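Local structure of THB11 (6TD7) at residues Q16-G20 with L21-K25; A80-R83 with I84-Q87. The protein binds heme b through its truncated-haemoglobin (globin) domain, part of a longer protein, and probably binds oxygen, with a proposed role in nitrite reduction. All coordinates share one frame; numbering follows the deposited sequence.

Contact 1 of 2, residues Q16-G20 with L21-K25; sequences QRVGG and LDVVK
The Gly19-Gly20 corner between helix 14-17 and helix 21-36, where Gly20 meets Val23 and Val24 of the next turn, is the site of the glycine motif familiar from the first interhelical corner of truncated haemoglobins. Gly19, the first residue to leave helical angles, forms a Schellman motif; its positive phi of 109° turns the chain, while Gly19 N stays bonded to Gln16 O at 2.9 Å. Gly20 then takes the N-cap position of the second helix. Its carbonyl opens the helical ladder: Val24 N donates to Gly20 O at 3.2 Å, close to straight at 164° and in the carbonyl plane, and Val23 N adds a weak bond to the same oxygen. A water continues the cap, giving a hydrogen to Gly19 O and accepting one from Asp22 N at 3.0 Å.

Beneath this polar turn lies a small valine cluster. Val18, with CG1 between its backbone N and carbonyl carbon (chi1 78°), sends its two methyls to different partners: CG1 meets Val24 CG2 at 4.0 Å, the side chains crossing at about a right angle, whereas CG2 lies 4.2 Å from Val23 CG1, the two side chains running past each other in opposite directions. Val23 spreads its methyls over the turn, CG1 lying 3.3 Å from Val18 O and CG2 3.5 Å from Gly19 O. Val18 also packs on Leu115, and Val24 on Phe65.

The corner thus shows backbone amides at a helix start being satisfied by a carbonyl and a water, with no polar side chain as the cap, while valine methyls, those of Val18 and Val24 buried, pack the turn against the start of helix 21-36.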
ATOM      1  N   GLN A  16      -2.204  10.066  15.289  1.00 20.35           N
ATOM      2  CA  GLN A  16      -2.325  11.475  15.644  1.00 25.11           C
ATOM      3  C   GLN A  16      -1.282  12.313  14.919  1.00 20.36           C
ATOM      4  O   GLN A  16      -1.584  13.411  14.438  1.00 24.52           O
ATOM      5  CB  GLN A  16      -2.182  11.630  17.160  1.00 31.97           C
ATOM      6  CG  GLN A  16      -2.010  13.055  17.668  1.00 42.50           C
ATOM      7  CD  GLN A  16      -1.635  13.096  19.140  1.00 51.74           C
ATOM      8  OE1 GLN A  16      -1.305  12.070  19.736  1.00 55.92           O
ATOM      9  NE2 GLN A  16      -1.684  14.284  19.732  1.00 64.80           N
ATOM     10  N   ARG A  17      -0.051  11.810  14.832  1.00 18.35           N
ATOM     11  CA  ARG A  17       1.025  12.608  14.256  1.00 20.03           C
ATOM     12  C   ARG A  17       0.743  12.945  12.797  1.00 25.17           C
ATOM     13  O   ARG A  17       0.961  14.084  12.368  1.00 20.80           O
ATOM     14  CB  ARG A  17       2.359  11.879  14.421  1.00 24.24           C
ATOM     15  CG  ARG A  17       2.897  11.970  15.850  1.00 30.12           C
ATOM     16  CD  ARG A  17       4.285  11.363  16.023  1.00 27.79           C
ATOM     17  NE  ARG A  17       4.247   9.906  16.126  1.00 25.67           N
ATOM     18  CZ  ARG A  17       4.861   9.065  15.293  1.00 29.90           C
ATOM     19  NH1 ARG A  17       5.586   9.517  14.278  1.00 30.52           N
ATOM     20  NH2 ARG A  17       4.754   7.759  15.487  1.00 27.95           N
ATOM     21  N   VAL A  18       0.226  11.985  12.024  1.00 15.21           N
ATOM     22  CA  VAL A  18      -0.098  12.254  10.625  1.00 17.83           C
ATOM     23  C   VAL A  18      -1.332  13.132  10.458  1.00 18.19           C
ATOM     24  O   VAL A  18      -1.625  13.564   9.337  1.00 22.26           O
ATOM     25  CB  VAL A  18      -0.293  10.938   9.842  1.00 21.82           C
ATOM     26  CG1 VAL A  18      -1.657  10.336  10.118  1.00 20.08           C
ATOM     27  CG2 VAL A  18      -0.116  11.170   8.346  1.00 21.09           C
ATOM     28  N   GLY A  19      -2.058  13.417  11.534  1.00 18.96           N
ATOM     29  CA  GLY A  19      -3.200  14.301  11.468  1.00 21.13           C
ATOM     30  C   GLY A  19      -4.553  13.644  11.626  1.00 20.18           C
ATOM     31  O   GLY A  19      -5.571  14.310  11.408  1.00 21.75           O
ATOM     32  N   GLY A  20      -4.603  12.368  11.984  1.00 15.02           N
ATOM     33  CA  GLY A  20      -5.859  11.730  12.317  1.00 17.98           C
ATOM     34  C   GLY A  20      -6.447  10.930  11.172  1.00 17.57           C
ATOM     35  O   GLY A  20      -5.908  10.842  10.064  1.00 16.45           O
ATOM     36  N   LEU A  21      -7.611  10.359  11.476  1.00 18.19           N
ATOM     37  CA  LEU A  21      -8.253   9.410  10.576  1.00 18.05           C
ATOM     38  C   LEU A  21      -8.719  10.063   9.282  1.00 15.86           C
ATOM     39  O   LEU A  21      -8.766   9.398   8.240  1.00 23.28           O
ATOM     40  CB  LEU A  21      -9.425   8.769  11.308  1.00 20.05           C
ATOM     41  CG  LEU A  21     -10.105   7.557  10.695  1.00 31.39           C
ATOM     42  CD1 LEU A  21      -9.235   6.322  10.823  1.00 34.86           C
ATOM     43  CD2 LEU A  21     -11.431   7.371  11.398  1.00 39.60           C
ATOM     44  N   ASP A  22      -9.068  11.348   9.318  1.00 17.29           N
ATOM     45  CA  ASP A  22      -9.473  12.022   8.090  1.00 17.22           C
ATOM     46  C   ASP A  22      -8.308  12.131   7.112  1.00 19.24           C
ATOM     47  O   ASP A  22      -8.498  12.025   5.895  1.00 20.73           O
ATOM     48  CB  ASP A  22     -10.038  13.404   8.413  1.00 19.46           C
ATOM     49  CG  ASP A  22     -10.479  14.156   7.175  1.00 33.10           C
ATOM     50  OD1 ASP A  22     -11.306  13.612   6.412  1.00 30.94           O
ATOM     51  OD2 ASP A  22     -10.004  15.293   6.966  1.00 34.03           O
ATOM     52  N   VAL A  23      -7.094  12.331   7.627  1.00 18.52           N
ATOM     53  CA  VAL A  23      -5.929  12.402   6.752  1.00 13.88           C
ATOM     54  C   VAL A  23      -5.606  11.029   6.174  1.00  8.86           C
ATOM     55  O   VAL A  23      -5.284  10.907   4.986  1.00 10.44           O
ATOM     56  CB  VAL A  23      -4.726  12.991   7.510  1.00 17.17           C
ATOM     57  CG1 VAL A  23      -3.479  12.922   6.645  1.00 18.59           C
ATOM     58  CG2 VAL A  23      -5.018  14.426   7.922  1.00 23.34           C
ATOM     59  N   VAL A  24      -5.661   9.980   6.997  1.00 11.82           N
ATOM     60  CA  VAL A  24      -5.399   8.633   6.490  1.00 10.03           C
ATOM     61  C   VAL A  24      -6.348   8.306   5.344  1.00  9.00           C
ATOM     62  O   VAL A  24      -5.935   7.785   4.301  1.00 11.20           O
ATOM     63  CB  VAL A  24      -5.514   7.598   7.623  1.00 11.33           C
ATOM     64  CG1 VAL A  24      -5.445   6.186   7.057  1.00 16.51           C
ATOM     65  CG2 VAL A  24      -4.418   7.823   8.655  1.00 14.00           C
ATOM     66  N   LYS A  25      -7.638   8.591   5.526  1.00 12.50           N
ATOM     67  CA  LYS A  25      -8.614   8.314   4.475  1.00 13.59           C
ATOM     68  C   LYS A  25      -8.231   9.010   3.175  1.00 10.14           C
ATOM     69  O   LYS A  25      -8.263   8.405   2.097  1.00 13.02           O
ATOM     70  CB  LYS A  25     -10.002   8.760   4.936  1.00 21.48           C
ATOM     71  CG  LYS A  25     -10.966   7.622   5.221  1.00 47.59           C
ATOM     72  CD  LYS A  25     -12.094   8.072   6.139  1.00 39.71           C
ATOM     73  CE  LYS A  25     -13.254   7.086   6.119  1.00 60.17           C
ATOM     74  NZ  LYS A  25     -14.380   7.513   7.000  1.00 47.65           N
TER
HETATM   75  O   HOH W   1      -8.313  13.483  11.290  1.00 27.71           O

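Contact 2 of 2, residues A80-R83 with I84-Q87; sequences AHLR and IIKQ. With HEM (protoporphyrin IX containing Fe), chain B.
Ile84 CD1 meets the imidazole of His81 at an edge, near the ring plane, 4.3 Å from His81 CD2. The meso carbon CHD of the heme lies in the ring plane at another edge, and the ring stands steeply on the porphyrin, with NE2 2.2 Å from the heme iron. On the far side of the ring, ND1 is hydrogen-bonded to Val77 O, which, with the iron bond, helps set the ring's rotation. The Arg83 guanidinium has the propionate carbon CBA of the heme at its edge, in plane, and its NH2 end faces propionate oxygen O1A, although the modelled separation is too short to be trusted. The bend in the arginine chain at chi3 (-69°) folds it back toward that propionate, near Lys75.

These residues belong to helix 77-88, the proximal helix of the globin fold, which supplies the axial ligand of the iron. Its ladder is interrupted beside the heme: a water accepts from Ile84 N at 3.1 Å and donates to Ala80 O, filling the place of the direct amide-to-carbonyl bond. One residue on, regular bonding resumes, with Ile85 N reaching His81 O at 3.0 Å, followed by Lys86 N to Leu82 O and Gln87 N to Arg83 O.

Two isoleucines border the His81 carbonyl, the CG1 atoms of Ile84 and Ile85 each lying 3.2 Å from its oxygen. With CG1 set between backbone N and carbonyl carbon (chi1 52°), Ile84 carries CD1 to within 3.6 Å of heme CHB. Farther from the heme, the aliphatic part of Lys86 passes obliquely over Leu82, its CG 3.9 Å from Leu82 CD1.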
ATOM      1  N   ALA A  80      -2.402 -12.530  -2.197  1.00 15.70           N
ATOM      2  CA  ALA A  80      -3.344 -11.545  -2.712  1.00 17.01           C
ATOM      3  C   ALA A  80      -2.948 -11.061  -4.102  1.00 17.62           C
ATOM      4  O   ALA A  80      -3.816 -10.810  -4.946  1.00 15.66           O
ATOM      5  CB  ALA A  80      -3.441 -10.364  -1.747  1.00 12.91           C
ATOM      6  N   HIS A  81      -1.651 -10.920  -4.362  1.00 10.78           N
ATOM      7  CA  HIS A  81      -1.182 -10.400  -5.638  1.00 11.99           C
ATOM      8  C   HIS A  81      -0.761 -11.483  -6.621  1.00 15.73           C
ATOM      9  O   HIS A  81      -0.272 -11.152  -7.705  1.00 14.60           O
ATOM     10  CB  HIS A  81      -0.000  -9.444  -5.427  1.00 13.00           C
ATOM     11  CG  HIS A  81      -0.330  -8.255  -4.584  1.00 14.74           C
ATOM     12  ND1 HIS A  81      -0.280  -8.283  -3.208  1.00 12.34           N
ATOM     13  CD2 HIS A  81      -0.721  -7.003  -4.922  1.00 10.96           C
ATOM     14  CE1 HIS A  81      -0.624  -7.101  -2.732  1.00 11.17           C
ATOM     15  NE2 HIS A  81      -0.894  -6.305  -3.752  1.00 11.25           N
ATOM     16  N   LEU A  82      -0.945 -12.764  -6.286  1.00 14.40           N
ATOM     17  CA  LEU A  82      -0.309 -13.816  -7.076  1.00 13.27           C
ATOM     18  C   LEU A  82      -0.989 -13.995  -8.429  1.00 20.63           C
ATOM     19  O   LEU A  82      -0.343 -14.430  -9.389  1.00 16.92           O
ATOM     20  CB  LEU A  82      -0.293 -15.134  -6.297  1.00 21.71           C
ATOM     21  CG  LEU A  82       0.543 -16.257  -6.924  1.00 24.36           C
ATOM     22  CD1 LEU A  82       1.985 -15.811  -7.154  1.00 21.93           C
ATOM     23  CD2 LEU A  82       0.523 -17.532  -6.078  1.00 21.92           C
ATOM     24  N   ARG A  83      -2.276 -13.657  -8.531  1.00 14.10           N
ATOM     25  CA  ARG A  83      -2.949 -13.708  -9.824  1.00 18.93           C
ATOM     26  C   ARG A  83      -2.332 -12.711 -10.804  1.00 16.77           C
ATOM     27  O   ARG A  83      -2.004 -13.066 -11.941  1.00 19.92           O
ATOM     28  CB  ARG A  83      -4.443 -13.429  -9.661  1.00 26.02           C
ATOM     29  CG  ARG A  83      -5.224 -14.502  -8.924  1.00 42.93           C
ATOM     30  CD  ARG A  83      -6.574 -13.960  -8.460  1.00 49.76           C
ATOM     31  NE  ARG A  83      -6.416 -12.969  -7.397  1.00 49.17           N
ATOM     32  CZ  ARG A  83      -6.556 -13.221  -6.095  1.00 52.86           C
ATOM     33  NH1 ARG A  83      -6.875 -14.438  -5.672  1.00 61.05           N
ATOM     34  NH2 ARG A  83      -6.380 -12.247  -5.212  1.00 39.19           N
ATOM     35  N   ILE A  84      -2.182 -11.449 -10.391  1.00 18.92           N
ATOM     36  CA  ILE A  84      -1.654 -10.477 -11.341  1.00 16.47           C
ATOM     37  C   ILE A  84      -0.168 -10.727 -11.591  1.00 13.81           C
ATOM     38  O   ILE A  84       0.347 -10.403 -12.667  1.00 14.98           O
ATOM     39  CB  ILE A  84      -1.918  -9.027 -10.892  1.00 11.14           C
ATOM     40  CG1 ILE A  84      -1.441  -8.753  -9.465  1.00 10.90           C
ATOM     41  CG2 ILE A  84      -3.405  -8.715 -11.005  1.00 15.96           C
ATOM     42  CD1 ILE A  84      -1.392  -7.269  -9.140  1.00 13.21           C
ATOM     43  N   ILE A  85       0.538 -11.314 -10.619  1.00 11.04           N
ATOM     44  CA  ILE A  85       1.925 -11.718 -10.847  1.00 10.28           C
ATOM     45  C   ILE A  85       1.994 -12.750 -11.966  1.00 20.72           C
ATOM     46  O   ILE A  85       2.647 -12.541 -12.994  1.00 16.32           O
ATOM     47  CB  ILE A  85       2.557 -12.263  -9.551  1.00 13.93           C
ATOM     48  CG1 ILE A  85       2.769 -11.128  -8.546  1.00 12.45           C
ATOM     49  CG2 ILE A  85       3.885 -12.977  -9.854  1.00 18.31           C
ATOM     50  CD1 ILE A  85       3.264 -11.585  -7.190  1.00 15.64           C
ATOM     51  N   LYS A  86       1.302 -13.881 -11.784  1.00 16.18           N
ATOM     52  CA  LYS A  86       1.432 -14.995 -12.718  1.00 21.71           C
ATOM     53  C   LYS A  86       0.724 -14.715 -14.040  1.00 19.63           C
ATOM     54  O   LYS A  86       1.193 -15.138 -15.102  1.00 22.58           O
ATOM     55  CB  LYS A  86       0.875 -16.272 -12.085  1.00 25.51           C
ATOM     56  CG  LYS A  86       1.667 -16.771 -10.885  1.00 27.65           C
ATOM     57  CD  LYS A  86       2.987 -17.395 -11.332  1.00 46.53           C
ATOM     58  CE  LYS A  86       4.116 -17.148 -10.340  1.00 46.70           C
ATOM     59  NZ  LYS A  86       5.337 -16.648 -11.040  1.00 43.83           N
ATOM     60  N   GLN A  87      -0.404 -14.016 -13.999  1.00 16.88           N
ATOM     61  CA  GLN A  87      -1.177 -13.820 -15.219  1.00 21.95           C
ATOM     62  C   GLN A  87      -0.765 -12.572 -15.987  1.00 26.60           C
ATOM     63  O   GLN A  87      -0.812 -12.580 -17.223  1.00 18.65           O
ATOM     64  CB  GLN A  87      -2.669 -13.769 -14.882  1.00 25.43           C
ATOM     65  CG  GLN A  87      -3.182 -15.074 -14.293  1.00 30.93           C
ATOM     66  CD  GLN A  87      -4.634 -15.004 -13.869  1.00 46.09           C
ATOM     67  OE1 GLN A  87      -5.365 -14.090 -14.252  1.00 35.16           O
ATOM     68  NE2 GLN A  87      -5.062 -15.975 -13.067  1.00 46.76           N
TER
HETATM   69  CHA HEM B 201      -4.613  -6.618  -2.600  1.00 16.99           C
HETATM   70  CHB HEM B 201      -2.935  -4.911  -6.852  1.00 14.35           C
HETATM   71  CHC HEM B 201       0.356  -2.131  -4.605  1.00 15.80           C
HETATM   72  CHD HEM B 201      -0.999  -4.180  -0.357  1.00 17.70           C
HETATM   73  C1A HEM B 201      -4.484  -6.382  -3.957  1.00 13.79           C
HETATM   74  C2A HEM B 201      -5.317  -6.882  -5.041  1.00 14.61           C
HETATM   75  C3A HEM B 201      -4.834  -6.397  -6.190  1.00 13.97           C
HETATM   76  C4A HEM B 201      -3.685  -5.575  -5.899  1.00 17.98           C
HETATM   77  CMA HEM B 201      -5.394  -6.647  -7.605  1.00 19.25           C
HETATM   78  CAA HEM B 201      -6.565  -7.791  -4.937  1.00 26.87           C
HETATM   79  CBA HEM B 201      -6.276  -9.091  -4.204  1.00 35.16           C
HETATM   80  CGA HEM B 201      -7.581  -9.795  -3.916  1.00 31.71           C
HETATM   81  O1A HEM B 201      -7.532 -11.015  -3.616  1.00 59.51           O
HETATM   82  O2A HEM B 201      -8.662  -9.150  -3.981  1.00 22.05           O
HETATM   83  C1B HEM B 201      -1.949  -3.975  -6.613  1.00 15.16           C
HETATM   84  C2B HEM B 201      -1.310  -3.146  -7.613  1.00 15.96           C
HETATM   85  C3B HEM B 201      -0.394  -2.383  -7.009  1.00 10.85           C
HETATM   86  C4B HEM B 201      -0.420  -2.691  -5.594  1.00 15.78           C
HETATM   87  CMB HEM B 201      -1.626  -3.157  -9.124  1.00 19.83           C
HETATM   88  CAB HEM B 201       0.509  -1.351  -7.722  1.00 15.11           C
HETATM   89  CBB HEM B 201       1.595  -0.838  -7.141  1.00 17.47           C
HETATM   90  C1C HEM B 201       0.234  -2.449  -3.269  1.00 15.70           C
HETATM   91  C2C HEM B 201       0.987  -1.812  -2.224  1.00 17.86           C
HETATM   92  C3C HEM B 201       0.646  -2.368  -1.064  1.00 19.82           C
HETATM   93  C4C HEM B 201      -0.377  -3.375  -1.302  1.00 16.69           C
HETATM   94  CMC HEM B 201       2.041  -0.702  -2.434  1.00 22.84           C
HETATM   95  CAC HEM B 201       1.251  -1.944   0.286  1.00 25.28           C
HETATM   96  CBC HEM B 201       1.469  -2.863   1.225  1.00 35.32           C
HETATM   97  C1D HEM B 201      -2.141  -4.935  -0.583  1.00 20.78           C
HETATM   98  C2D HEM B 201      -3.018  -5.484   0.429  1.00 14.40           C
HETATM   99  C3D HEM B 201      -3.999  -6.157  -0.188  1.00 13.65           C
HETATM  100  C4D HEM B 201      -3.808  -6.053  -1.619  1.00 11.66           C
HETATM  101  CMD HEM B 201      -2.821  -5.315   1.950  1.00 12.78           C
HETATM  102  CAD HEM B 201      -5.185  -6.878   0.476  1.00 14.86           C
HETATM  103  CBD HEM B 201      -4.871  -8.291   0.924  1.00 26.31           C
HETATM  104  CGD HEM B 201      -6.114  -8.704   1.665  1.00 19.38           C
HETATM  105  O1D HEM B 201      -6.122  -8.618   2.921  1.00 20.57           O
HETATM  106  O2D HEM B 201      -7.106  -9.080   0.990  1.00 21.54           O
HETATM  107  NA  HEM B 201      -3.499  -5.590  -4.527  1.00 12.75           N
HETATM  108  NB  HEM B 201      -1.384  -3.667  -5.388  1.00 11.26           N
HETATM  109  NC  HEM B 201      -0.601  -3.395  -2.673  1.00 13.78           N
HETATM  110  ND  HEM B 201      -2.658  -5.303  -1.816  1.00 11.13           N
HETATM  111 FE   HEM B 201      -2.058  -4.487  -3.554  1.00 21.92          FE
HETATM  112  O   HOH W   2      -3.593 -10.841  -7.711  1.00 17.52           O

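Contacts 1 and 2 lie on opposite sides of the chain's centre, about 31 Å apart between centres and about 17 Å between nearest atoms. Both are local, partly buried contacts within the globin domain, and they share no helix: contact 1 spans the corner between two successive helices, whereas contact 2 stays inside one. Water replaces or supplements backbone bonding in each, at a helix start in 16-25 and within a helix in 80-87. Their buried parts differ most. Contact 1 buries the aliphatic Val18 and Val24, remote from the heme, while contact 2 buries His81 and Ile84 against the heme and leaves Arg83 exposed beside the propionate.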